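Local coordinates for cystathionine gamma-synthase (Xanthomonas oryzae pv. oryzae KACC 10331, PDB 6LD7), which probably catalyses the pyridoxal-phosphate-dependent formation of cystathionine in methionine biosynthesis, as a member of the trans-sulfuration enzyme family, at residues Ala17-Arg22 against Leu72-Gly77; Ile91-Asn96 against Gly220-Arg225; Ala133-Pro138 against Arg168-Ala173; Ser158-Arg163 against Ala364-Gly369. The protein carries 1 engineered substitution. All coordinates share one frame; numbering follows the deposited sequence.

Contact 1 (Ala17-Arg22 against Leu72-Gly77)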
loop_
_atom_site.group_PDB
_atom_site.type_symbol
_atom_site.label_atom_id
_atom_site.label_comp_id
_atom_site.label_asym_id
_atom_site.label_seq_id
_atom_site.Cartn_x
_atom_site.Cartn_y
_atom_site.Cartn_z
ATOM N N ALA C 17 -22.511 14.528 -4.851
ATOM C CA ALA C 17 -21.148 15.044 -4.597
ATOM C C ALA C 17 -20.910 14.929 -3.085
ATOM O O ALA C 17 -19.909 14.382 -2.669
ATOM C CB ALA C 17 -20.992 16.475 -5.056
ATOM N N THR C 18 -21.811 15.442 -2.248
ATOM C CA THR C 18 -21.561 15.419 -0.787
ATOM C C THR C 18 -21.341 13.974 -0.289
ATOM O O THR C 18 -20.382 13.714 0.464
ATOM C CB THR C 18 -22.673 16.135 -0.052
ATOM O OG1 THR C 18 -22.681 17.508 -0.442
ATOM C CG2 THR C 18 -22.521 15.993 1.437
ATOM N N ALA C 19 -22.180 13.034 -0.700
ATOM C CA ALA C 19 -22.131 11.609 -0.239
ATOM C C ALA C 19 -20.814 10.932 -0.640
ATOM O O ALA C 19 -20.195 10.288 0.199
ATOM C CB ALA C 19 -23.335 10.849 -0.785
ATOM N N ALA C 20 -20.344 11.155 -1.864
ATOM C CA ALA C 20 -19.085 10.561 -2.362
ATOM C C ALA C 20 -17.884 11.177 -1.602
ATOM O O ALA C 20 -16.983 10.484 -1.096
ATOM C CB ALA C 20 -18.998 10.803 -3.862
ATOM N N VAL C 21 -17.925 12.482 -1.434
ATOM C CA VAL C 21 -16.811 13.219 -0.805
ATOM C C VAL C 21 -16.728 12.779 0.627
ATOM O O VAL C 21 -15.604 12.624 1.067
ATOM C CB VAL C 21 -16.988 14.758 -0.861
ATOM C CG1 VAL C 21 -16.024 15.445 0.077
ATOM C CG2 VAL C 21 -16.807 15.303 -2.253
ATOM N N ARG C 22 -17.872 12.600 1.296
ATOM C CA ARG C 22 -17.918 12.240 2.754
ATOM C C ARG C 22 -18.106 10.719 2.964
ATOM O O ARG C 22 -18.207 10.343 4.130
ATOM C CB ARG C 22 -18.984 13.049 3.533
ATOM C CG ARG C 22 -18.675 14.553 3.467
ATOM C CD ARG C 22 -19.404 15.530 4.367
ATOM N NE ARG C 22 -19.054 15.404 5.772
ATOM C CZ ARG C 22 -17.959 15.892 6.335
ATOM N NH1 ARG C 22 -17.057 16.582 5.631
ATOM N NH2 ARG C 22 -17.775 15.682 7.631
ATOM N N LEU C 72 -21.206 3.159 -3.211
ATOM C CA LEU C 72 -21.769 3.030 -4.562
ATOM C C LEU C 72 -23.276 2.740 -4.497
ATOM O O LEU C 72 -23.981 3.249 -5.368
ATOM C CB LEU C 72 -21.022 1.974 -5.343
ATOM C CG LEU C 72 -19.607 2.362 -5.682
ATOM C CD1 LEU C 72 -18.994 1.281 -6.464
ATOM C CD2 LEU C 72 -19.514 3.627 -6.484
ATOM N N ALA C 73 -23.747 1.950 -3.531
ATOM C CA ALA C 73 -25.183 1.686 -3.376
ATOM C C ALA C 73 -25.915 3.035 -3.178
ATOM O O ALA C 73 -26.946 3.235 -3.807
ATOM C CB ALA C 73 -25.461 0.793 -2.213
ATOM N N GLU C 74 -25.399 3.888 -2.317
ATOM C CA GLU C 74 -25.966 5.227 -2.024
ATOM C C GLU C 74 -25.961 6.114 -3.282
ATOM O O GLU C 74 -26.958 6.731 -3.553
ATOM C CB GLU C 74 -25.280 5.933 -0.873
ATOM C CG GLU C 74 -25.958 7.297 -0.595
ATOM C CD GLU C 74 -25.407 8.077 0.601
ATOM O OE1 GLU C 74 -24.473 7.558 1.270
ATOM O OE2 GLU C 74 -25.878 9.225 0.861
ATOM N N LEU C 75 -24.923 6.189 -4.075
ATOM C CA LEU C 75 -24.905 7.001 -5.316
ATOM C C LEU C 75 -25.873 6.415 -6.331
ATOM O O LEU C 75 -26.427 7.190 -7.069
ATOM C CB LEU C 75 -23.514 6.932 -5.941
ATOM C CG LEU C 75 -22.501 8.018 -5.623
ATOM C CD1 LEU C 75 -22.792 8.780 -4.376
ATOM C CD2 LEU C 75 -21.065 7.490 -5.694
ATOM N N GLU C 76 -26.012 5.093 -6.467
ATOM C CA GLU C 76 -26.909 4.533 -7.501
ATOM C C GLU C 76 -28.376 4.509 -6.989
ATOM O O GLU C 76 -29.253 4.273 -7.766
ATOM C CB GLU C 76 -26.417 3.179 -7.975
ATOM C CG GLU C 76 -25.187 3.213 -8.852
ATOM C CD GLU C 76 -25.376 3.655 -10.319
ATOM O OE1 GLU C 76 -26.446 4.269 -10.718
ATOM O OE2 GLU C 76 -24.388 3.536 -11.054
ATOM N N GLY C 77 -28.630 4.668 -5.703
ATOM C CA GLY C 77 -29.964 4.550 -5.082
ATOM C C GLY C 77 -30.327 3.110 -4.867
ATOM O O GLY C 77 -31.485 2.771 -5.048
#
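Ala19 and Ala20 face Glu74 and Leu75 across an antiparallel helix pair, in which the short N-terminal helix 16-21 lies beside the last turn of helix 63-76. The two short segments run at 176° to each other, with an axis separation of 9.9 Å.

The apolar part of the contact belongs to Leu75, whose two methyl groups divide between neighbouring alanines. CD1 of Leu75 lies 4.2 Å from CB of Ala19, while its CD2 is 4.3 Å from CB of Ala20. Leu256 of helix 246-256 also packs on Ala20 and Leu75. Thr18 and Arg22 instead engage the second subunit: Arg22 forms a salt bridge with Glu378 of that subunit and Thr18 a hydrogen bond with its Asp382. Helix 16-21 therefore lies between helix 63-76 of its own chain and a neighbouring copy of the protein.

The remaining contact sets a carboxylate against a methyl group, with no hydrogen bond. Glu74 leaves its helix with CG anti to the backbone N (chi1 -178°) and stays extended, which carries the carboxylate across to Ala19, where OE2 of Glu74 stops 3.4 Å from CB of Ala19.

Contact 2 (Ile91-Asn96 against Gly220-Arg225)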
loop_
_atom_site.group_PDB
_atom_site.type_symbol
_atom_site.label_atom_id
_atom_site.label_comp_id
_atom_site.label_asym_id
_atom_site.label_seq_id
_atom_site.Cartn_x
_atom_site.Cartn_y
_atom_site.Cartn_z
ATOM N N ILE C 91 -19.867 -8.691 -14.098
ATOM C CA ILE C 91 -20.716 -9.313 -15.137
ATOM C C ILE C 91 -20.866 -10.813 -14.863
ATOM O O ILE C 91 -22.009 -11.306 -14.779
ATOM C CB ILE C 91 -20.181 -9.002 -16.543
ATOM C CG1 ILE C 91 -20.301 -7.495 -16.745
ATOM C CG2 ILE C 91 -20.996 -9.768 -17.584
ATOM C CD1 ILE C 91 -19.556 -6.992 -17.912
ATOM N N ASN C 92 -19.738 -11.476 -14.592
ATOM C CA ASN C 92 -19.714 -12.903 -14.204
ATOM C C ASN C 92 -20.647 -13.142 -13.006
ATOM O O ASN C 92 -21.491 -14.098 -13.047
ATOM C CB ASN C 92 -18.259 -13.309 -13.954
ATOM C CG ASN C 92 -18.111 -14.780 -13.601
ATOM O OD1 ASN C 92 -18.964 -15.492 -14.013
ATOM N ND2 ASN C 92 -16.936 -15.256 -13.207
ATOM N N LEU C 93 -20.515 -12.336 -11.945
ATOM C CA LEU C 93 -21.382 -12.475 -10.762
ATOM C C LEU C 93 -22.885 -12.419 -11.127
ATOM O O LEU C 93 -23.694 -13.307 -10.736
ATOM C CB LEU C 93 -20.979 -11.356 -9.822
ATOM C CG LEU C 93 -21.890 -11.266 -8.601
ATOM C CD1 LEU C 93 -21.913 -12.560 -7.825
ATOM C CD2 LEU C 93 -21.498 -10.112 -7.733
ATOM N N VAL C 94 -23.309 -11.436 -11.912
ATOM C CA VAL C 94 -24.738 -11.327 -12.291
ATOM C C VAL C 94 -25.184 -12.560 -13.081
ATOM O O VAL C 94 -26.244 -13.028 -12.792
ATOM C CB VAL C 94 -24.988 -10.081 -13.117
ATOM C CG1 VAL C 94 -26.408 -10.073 -13.635
ATOM C CG2 VAL C 94 -24.618 -8.824 -12.324
ATOM N N LEU C 95 -24.430 -12.990 -14.074
ATOM C CA LEU C 95 -24.759 -14.197 -14.864
ATOM C C LEU C 95 -25.011 -15.397 -13.956
ATOM O O LEU C 95 -25.976 -16.120 -14.223
ATOM C CB LEU C 95 -23.659 -14.532 -15.852
ATOM C CG LEU C 95 -23.349 -13.441 -16.879
ATOM C CD1 LEU C 95 -22.145 -13.912 -17.728
ATOM C CD2 LEU C 95 -24.548 -13.140 -17.748
ATOM N N ASN C 96 -24.176 -15.599 -12.942
ATOM C CA ASN C 96 -24.314 -16.737 -12.020
ATOM C C ASN C 96 -25.446 -16.482 -11.026
ATOM O O ASN C 96 -26.135 -17.426 -10.654
ATOM C CB ASN C 96 -23.017 -16.961 -11.253
ATOM C CG ASN C 96 -21.991 -17.705 -12.071
ATOM O OD1 ASN C 96 -22.009 -18.941 -12.099
ATOM N ND2 ASN C 96 -21.067 -16.974 -12.684
ATOM N N GLY C 220 -14.661 -4.037 -10.025
ATOM C CA GLY C 220 -16.052 -3.953 -10.419
ATOM C C GLY C 220 -16.953 -3.756 -9.245
ATOM O O GLY C 220 -16.501 -3.863 -8.086
ATOM N N ALA C 221 -18.216 -3.506 -9.547
ATOM C CA ALA C 221 -19.278 -3.319 -8.565
ATOM C C ALA C 221 -20.623 -3.678 -9.198
ATOM O O ALA C 221 -20.818 -3.476 -10.414
ATOM C CB ALA C 221 -19.162 -1.873 -8.120
ATOM N N VAL C 222 -21.499 -4.225 -8.387
ATOM C CA VAL C 222 -22.882 -4.446 -8.733
ATOM C C VAL C 222 -23.704 -3.894 -7.600
ATOM O O VAL C 222 -23.447 -4.219 -6.427
ATOM C CB VAL C 222 -23.219 -5.944 -8.881
ATOM C CG1 VAL C 222 -24.578 -6.080 -9.501
ATOM C CG2 VAL C 222 -22.224 -6.603 -9.710
ATOM N N VAL C 223 -24.702 -3.136 -7.977
ATOM C CA VAL C 223 -25.677 -2.571 -7.059
ATOM C C VAL C 223 -27.051 -3.100 -7.481
ATOM O O VAL C 223 -27.452 -2.987 -8.642
ATOM C CB VAL C 223 -25.581 -1.032 -7.045
ATOM C CG1 VAL C 223 -26.687 -0.450 -6.198
ATOM C CG2 VAL C 223 -24.232 -0.529 -6.513
ATOM N N ALA C 224 -27.753 -3.670 -6.525
ATOM C CA ALA C 224 -29.126 -4.144 -6.691
ATOM C C ALA C 224 -30.098 -3.136 -6.100
ATOM O O ALA C 224 -29.829 -2.620 -5.005
ATOM C CB ALA C 224 -29.333 -5.489 -6.085
ATOM N N ARG C 225 -31.217 -2.954 -6.786
ATOM C CA ARG C 225 -32.324 -2.106 -6.289
ATOM C C ARG C 225 -32.877 -2.787 -5.046
ATOM O O ARG C 225 -33.079 -2.123 -4.083
ATOM C CB ARG C 225 -33.412 -1.973 -7.379
ATOM C CG ARG C 225 -34.498 -0.918 -7.145
ATOM C CD ARG C 225 -35.401 -0.702 -8.444
ATOM N NE ARG C 225 -36.501 -1.718 -8.300
ATOM C CZ ARG C 225 -36.893 -2.753 -9.107
ATOM N NH1 ARG C 225 -36.468 -2.997 -10.338
ATOM N NH2 ARG C 225 -37.850 -3.538 -8.664
#
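Val222 sets its two methyl groups against the side chains of Leu93 and Val94, and these purely apolar touches make up the whole contact. CG1 of Val222 meets CG2 of Val94 at 3.9 Å. The other branch has two neighbours: CG2 of Val222 is 4.1 Å from CD2 of Leu93 and 4.2 Å from CG2 of Val94. In Val94 it is CG1 that lies anti to the backbone N (chi1 173°), leaving CG2, beside that nitrogen, as the branch that reaches the strand. Leu233 of helix 227-240 touches both Leu93 and Val222, and Leu202 of the adjoining strand touches Val94, so the cluster continues on the same buried layer.

This is helix-on-sheet packing in the large domain of a fold type I pyridoxal phosphate enzyme. Helix 87-98 packs at Val222 on strand 220-224, the strand that runs antiparallel to its neighbours in the seven-stranded sheet; Val222 is tied by backbone hydrogen bonds to Val82 of the edge strand.

No hydrogen bond links the two segments. Within the helix, ND2 of Asn96 donates to the backbone O of Asn92 over 2.9 Å, nearly straight at 162°, but from above the carbonyl plane, 49° out of it. That oxygen also takes the helical bond from N of Asn96 at 3.1 Å. Here the helix meets the third subunit, where Lys125 of that subunit donates to the backbone O of Asn96.

Contact 3 (Ala133-Pro138 against Arg168-Ala173). Engineered in segment 133-138: Val137 (natural residue Asp).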
loop_
_atom_site.group_PDB
_atom_site.type_symbol
_atom_site.label_atom_id
_atom_site.label_comp_id
_atom_site.label_asym_id
_atom_site.label_seq_id
_atom_site.Cartn_x
_atom_site.Cartn_y
_atom_site.Cartn_z
ATOM N N ALA C 133 -29.755 -8.130 -29.882
ATOM C CA ALA C 133 -30.811 -7.144 -30.192
ATOM C C ALA C 133 -30.162 -5.784 -30.295
ATOM O O ALA C 133 -29.157 -5.510 -29.606
ATOM C CB ALA C 133 -31.887 -7.126 -29.154
ATOM N N ASP C 134 -30.711 -4.962 -31.157
ATOM C CA ASP C 134 -30.407 -3.512 -31.185
ATOM C C ASP C 134 -31.473 -2.862 -30.317
ATOM O O ASP C 134 -32.631 -2.706 -30.777
ATOM C CB ASP C 134 -30.328 -2.988 -32.621
ATOM C CG ASP C 134 -29.930 -1.518 -32.661
ATOM O OD1 ASP C 134 -30.086 -0.791 -31.571
ATOM O OD2 ASP C 134 -29.493 -1.108 -33.759
ATOM N N LEU C 135 -31.130 -2.531 -29.079
ATOM C CA LEU C 135 -32.085 -1.965 -28.121
ATOM C C LEU C 135 -32.541 -0.547 -28.519
ATOM O O LEU C 135 -33.430 0.003 -27.820
ATOM C CB LEU C 135 -31.451 -2.020 -26.720
ATOM C CG LEU C 135 -31.076 -3.404 -26.189
ATOM C CD1 LEU C 135 -30.699 -3.278 -24.732
ATOM C CD2 LEU C 135 -32.204 -4.404 -26.316
ATOM N N THR C 136 -31.930 0.113 -29.504
ATOM C CA THR C 136 -32.437 1.414 -30.030
ATOM C C THR C 136 -33.471 1.166 -31.147
ATOM O O THR C 136 -33.974 2.086 -31.646
ATOM C CB THR C 136 -31.308 2.256 -30.621
ATOM O OG1 THR C 136 -30.742 1.615 -31.790
ATOM C CG2 THR C 136 -30.202 2.490 -29.623
ATOM N N VAL C 137 -33.734 -0.075 -31.555
ATOM C CA VAL C 137 -34.745 -0.418 -32.591
ATOM C C VAL C 137 -35.929 -1.100 -31.934
ATOM O O VAL C 137 -35.866 -2.243 -31.500
ATOM C CB VAL C 137 -34.159 -1.295 -33.709
ATOM C CG1 VAL C 137 -35.226 -1.633 -34.749
ATOM C CG2 VAL C 137 -32.949 -0.650 -34.319
ATOM N N PRO C 138 -37.119 -0.468 -31.912
ATOM C CA PRO C 138 -38.236 -1.067 -31.177
ATOM C C PRO C 138 -38.538 -2.501 -31.600
ATOM O O PRO C 138 -38.853 -3.282 -30.749
ATOM C CB PRO C 138 -39.404 -0.069 -31.393
ATOM C CG PRO C 138 -38.625 1.290 -31.539
ATOM C CD PRO C 138 -37.355 0.937 -32.300
ATOM N N ARG C 168 -35.976 4.119 -19.895
ATOM C CA ARG C 168 -37.399 3.973 -19.463
ATOM C C ARG C 168 -38.114 3.046 -20.473
ATOM O O ARG C 168 -38.854 2.163 -20.066
ATOM C CB ARG C 168 -38.153 5.336 -19.392
ATOM C CG ARG C 168 -39.411 5.202 -18.542
ATOM C CD ARG C 168 -40.197 6.464 -18.319
ATOM N NE ARG C 168 -39.649 7.363 -17.326
ATOM C CZ ARG C 168 -38.843 8.420 -17.546
ATOM N NH1 ARG C 168 -38.413 8.767 -18.752
ATOM N NH2 ARG C 168 -38.392 9.090 -16.503
ATOM N N PHE C 169 -37.929 3.268 -21.760
ATOM C CA PHE C 169 -38.580 2.437 -22.814
ATOM C C PHE C 169 -38.192 0.967 -22.596
ATOM O O PHE C 169 -39.079 0.026 -22.506
ATOM C CB PHE C 169 -38.178 2.952 -24.216
ATOM C CG PHE C 169 -38.566 2.026 -25.345
ATOM C CD1 PHE C 169 -39.898 1.760 -25.613
ATOM C CD2 PHE C 169 -37.603 1.489 -26.186
ATOM C CE1 PHE C 169 -40.253 0.864 -26.628
ATOM C CE2 PHE C 169 -37.948 0.619 -27.207
ATOM C CZ PHE C 169 -39.275 0.287 -27.421
ATOM N N VAL C 170 -36.874 0.703 -22.527
ATOM C CA VAL C 170 -36.426 -0.724 -22.500
ATOM C C VAL C 170 -36.882 -1.387 -21.218
ATOM O O VAL C 170 -37.426 -2.527 -21.287
ATOM C CB VAL C 170 -34.922 -0.874 -22.724
ATOM C CG1 VAL C 170 -34.465 -2.317 -22.548
ATOM C CG2 VAL C 170 -34.597 -0.385 -24.100
ATOM N N ILE C 171 -36.712 -0.687 -20.092
ATOM C CA ILE C 171 -36.943 -1.305 -18.774
ATOM C C ILE C 171 -38.445 -1.577 -18.606
ATOM O O ILE C 171 -38.786 -2.674 -18.177
ATOM C CB ILE C 171 -36.349 -0.427 -17.678
ATOM C CG1 ILE C 171 -34.818 -0.419 -17.755
ATOM C CG2 ILE C 171 -36.875 -0.784 -16.328
ATOM C CD1 ILE C 171 -34.162 0.659 -16.873
ATOM N N GLU C 172 -39.325 -0.644 -18.942
ATOM C CA GLU C 172 -40.792 -0.910 -18.838
ATOM C C GLU C 172 -41.192 -2.031 -19.788
ATOM O O GLU C 172 -41.967 -2.863 -19.368
ATOM C CB GLU C 172 -41.647 0.299 -19.249
ATOM C CG GLU C 172 -41.511 1.459 -18.264
ATOM C CD GLU C 172 -41.901 1.188 -16.817
ATOM O OE1 GLU C 172 -42.611 0.155 -16.526
ATOM O OE2 GLU C 172 -41.505 2.007 -15.975
ATOM N N ALA C 173 -40.674 -2.112 -21.015
ATOM C CA ALA C 173 -41.058 -3.261 -21.905
ATOM C C ALA C 173 -40.562 -4.591 -21.313
ATOM O O ALA C 173 -41.290 -5.605 -21.318
ATOM C CB ALA C 173 -40.546 -3.048 -23.309
#
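Phe169 reaches from its helix to Pro138, the first residue of helix 138-145. Its CB points toward the opposing loop, and CG lies anti to the backbone N (chi1 169°), which sends the ring toward the start of helix 138-145. At the tip, CZ of Phe169 is 4.0 Å from CB of Pro138 and 4.1 Å from its CA, the proline meeting the ring obliquely. Farther in, Val170 supplies the second touch: its CG2 sits 3.9 Å from the backbone O of Leu135 and 4.4 Å from CB of Leu135.

The loop is shaped locally. A type I turn runs from Asp134 to Val137, an engineered residue at the N-cap position, and is closed by N of Val137 bonding to O of Asp134 at 3.0 Å. Within it, OD1 of Asp134 accepts from N of Thr136 at 2.9 Å, forming an Asx turn.

The contact lies along a run of beta-alpha-beta crossovers, where the exit of edge strand 129-133 into helix 138-145 is packed against the later helix 167-176. Leu141 of helix 138-145 touches both Leu135 and Phe169, and Ile154 of strand 151-155 touches Leu135 and Val170.

Contact 4 (Ser158-Arg163 against Ala364-Gly369)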
loop_
_atom_site.group_PDB
_atom_site.type_symbol
_atom_site.label_atom_id
_atom_site.label_comp_id
_atom_site.label_asym_id
_atom_site.label_seq_id
_atom_site.Cartn_x
_atom_site.Cartn_y
_atom_site.Cartn_z
ATOM N N SER C 158 -23.051 3.436 -25.711
ATOM C CA SER C 158 -22.305 2.299 -26.286
ATOM C C SER C 158 -20.897 2.802 -26.643
ATOM O O SER C 158 -20.669 4.006 -26.759
ATOM C CB SER C 158 -23.096 1.709 -27.493
ATOM O OG SER C 158 -22.784 2.440 -28.682
ATOM N N ASN C 159 -19.989 1.896 -26.874
ATOM C CA ASN C 159 -18.584 2.190 -27.161
ATOM C C ASN C 159 -18.279 1.487 -28.473
ATOM O O ASN C 159 -18.642 0.342 -28.572
ATOM C CB ASN C 159 -17.691 1.682 -26.036
ATOM C CG ASN C 159 -16.289 1.531 -26.604
ATOM O OD1 ASN C 159 -15.934 0.474 -27.130
ATOM N ND2 ASN C 159 -15.616 2.620 -26.844
ATOM N N PRO C 160 -17.664 2.066 -29.533
ATOM C CA PRO C 160 -17.168 3.435 -29.541
ATOM C C PRO C 160 -18.081 4.496 -30.200
ATOM O O PRO C 160 -17.607 5.622 -30.421
ATOM C CB PRO C 160 -15.868 3.235 -30.361
ATOM C CG PRO C 160 -16.333 2.294 -31.451
ATOM C CD PRO C 160 -17.282 1.310 -30.745
ATOM N N LEU C 161 -19.304 4.139 -30.598
ATOM C CA LEU C 161 -20.171 5.083 -31.369
ATOM C C LEU C 161 -21.158 5.851 -30.482
ATOM O O LEU C 161 -21.882 6.627 -31.044
ATOM C CB LEU C 161 -20.906 4.370 -32.491
ATOM C CG LEU C 161 -20.022 3.575 -33.453
ATOM C CD1 LEU C 161 -20.895 2.915 -34.509
ATOM C CD2 LEU C 161 -18.980 4.436 -34.099
ATOM N N LEU C 162 -21.147 5.686 -29.174
ATOM C CA LEU C 162 -21.975 6.466 -28.212
ATOM C C LEU C 162 -23.449 6.448 -28.621
ATOM O O LEU C 162 -24.088 7.440 -28.443
ATOM C CB LEU C 162 -21.333 7.870 -28.140
ATOM C CG LEU C 162 -20.073 7.745 -27.288
ATOM C CD1 LEU C 162 -18.793 7.967 -27.988
ATOM C CD2 LEU C 162 -20.216 8.402 -25.975
ATOM N N ARG C 163 -23.979 5.292 -28.976
ATOM C CA ARG C 163 -25.447 5.067 -29.145
ATOM C C ARG C 163 -26.091 5.116 -27.784
ATOM O O ARG C 163 -25.531 4.581 -26.784
ATOM C CB ARG C 163 -25.787 3.728 -29.837
ATOM C CG ARG C 163 -25.031 3.451 -31.139
ATOM C CD ARG C 163 -25.665 4.187 -32.302
ATOM N NE ARG C 163 -25.026 5.427 -32.584
ATOM C CZ ARG C 163 -24.520 5.895 -33.771
ATOM N NH1 ARG C 163 -24.526 5.234 -34.929
ATOM N NH2 ARG C 163 -24.010 7.115 -33.730
ATOM N N ALA C 364 -20.251 -3.348 -38.163
ATOM C CA ALA C 364 -20.503 -2.658 -36.886
ATOM C C ALA C 364 -20.397 -1.135 -37.082
ATOM O O ALA C 364 -20.551 -0.405 -36.102
ATOM C CB ALA C 364 -19.549 -3.176 -35.850
ATOM N N GLY C 365 -19.987 -0.658 -38.258
ATOM C CA GLY C 365 -19.810 0.792 -38.478
ATOM C C GLY C 365 -18.531 1.337 -37.860
ATOM O O GLY C 365 -18.460 2.558 -37.607
ATOM N N ILE C 366 -17.499 0.501 -37.787
ATOM C CA ILE C 366 -16.144 0.895 -37.329
ATOM C C ILE C 366 -15.213 0.978 -38.536
ATOM O O ILE C 366 -14.659 -0.029 -38.966
ATOM C CB ILE C 366 -15.536 -0.125 -36.355
ATOM C CG1 ILE C 366 -16.513 -0.678 -35.329
ATOM C CG2 ILE C 366 -14.262 0.425 -35.723
ATOM C CD1 ILE C 366 -16.995 0.272 -34.394
ATOM N N SER C 367 -14.884 2.177 -38.876
ATOM C CA SER C 367 -13.994 2.575 -39.968
ATOM C C SER C 367 -12.508 2.483 -39.519
ATOM O O SER C 367 -12.193 2.654 -38.307
ATOM C CB SER C 367 -14.443 3.985 -40.244
ATOM O OG SER C 367 -13.498 4.648 -40.940
ATOM N N ASP C 368 -11.609 2.351 -40.484
ATOM C CA ASP C 368 -10.144 2.460 -40.308
ATOM C C ASP C 368 -9.755 3.855 -39.826
ATOM O O ASP C 368 -8.673 4.012 -39.211
ATOM C CB ASP C 368 -9.448 2.031 -41.604
ATOM C CG ASP C 368 -9.511 0.508 -41.827
ATOM O OD1 ASP C 368 -10.058 -0.257 -40.971
ATOM O OD2 ASP C 368 -9.055 0.102 -42.873
ATOM N N GLY C 369 -10.563 4.839 -40.167
ATOM C CA GLY C 369 -10.356 6.246 -39.809
ATOM C C GLY C 369 -10.877 6.578 -38.393
ATOM O O GLY C 369 -10.648 7.760 -37.974
#
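CG and CD of the Pro160 ring meet the terminal methyl of Ile366: CD1 of Ile366 lies 3.6 Å from CG of Pro160 and 3.8 Å from its CD. In Ile366 the CG1 branch is beside the backbone N and anti to the carbonyl carbon (chi1 -41°), and the methyl at its end extends to the proline. Next to this pair, Leu161 sets its methyl groups beside backbone oxygens. CD1 of Leu161 is 3.7 Å from O of Ala364, and CD2 of Leu161 is 4.0 Å from O of Gly365.

Behind these atoms stand compact backbone features. The peptide bond preceding Pro160 is cis, bending the loop, and Ser158 clamps it further on: OG of Ser158 accepts from N of Arg163 at 3.1 Å, and N of Ser158 donates to O of Arg163 at 2.9 Å. The guanidinium group of Arg163 lies with one face over CB of Leu161, 4.1 Å from the plane. On the other segment Gly365, with positive phi, follows helix 358-363 in a Schellman motif, and Ser367 forms an ST turn by accepting from N of Gly369.

Farther out, Leu370 packs on Pro160 and Leu161, and Ser312 bonds to the backbone O of Pro160, joining the loop after strand 151-155 to the five-stranded C-terminal sheet. With no hydrogen bond between the two segments, their direct fit rests on shape and van der Waals contact.

Contact 1 closes along the chain before the others open. It adjoins contact 2, their centres about 19 Å apart: strand 220-224 turns Val222 to helix 87-98 and Ala221 the other way to helix 63-76, where CD1 of Leu72 lies 3.6 Å from CB of Ala221. Contact 3, nested in the chain loop that contact 2 closes, lies at the far edge of the same seven-stranded sheet. Contact 4 crosses both along the sequence; its centre is about 20 Å from that of contact 3 and about 32 Å from that of contact 1. It joins the loop after strand 151-155, in the large-sheet domain, to the C-terminal domain, whereas contacts 1 and 2 lie near subunit interfaces.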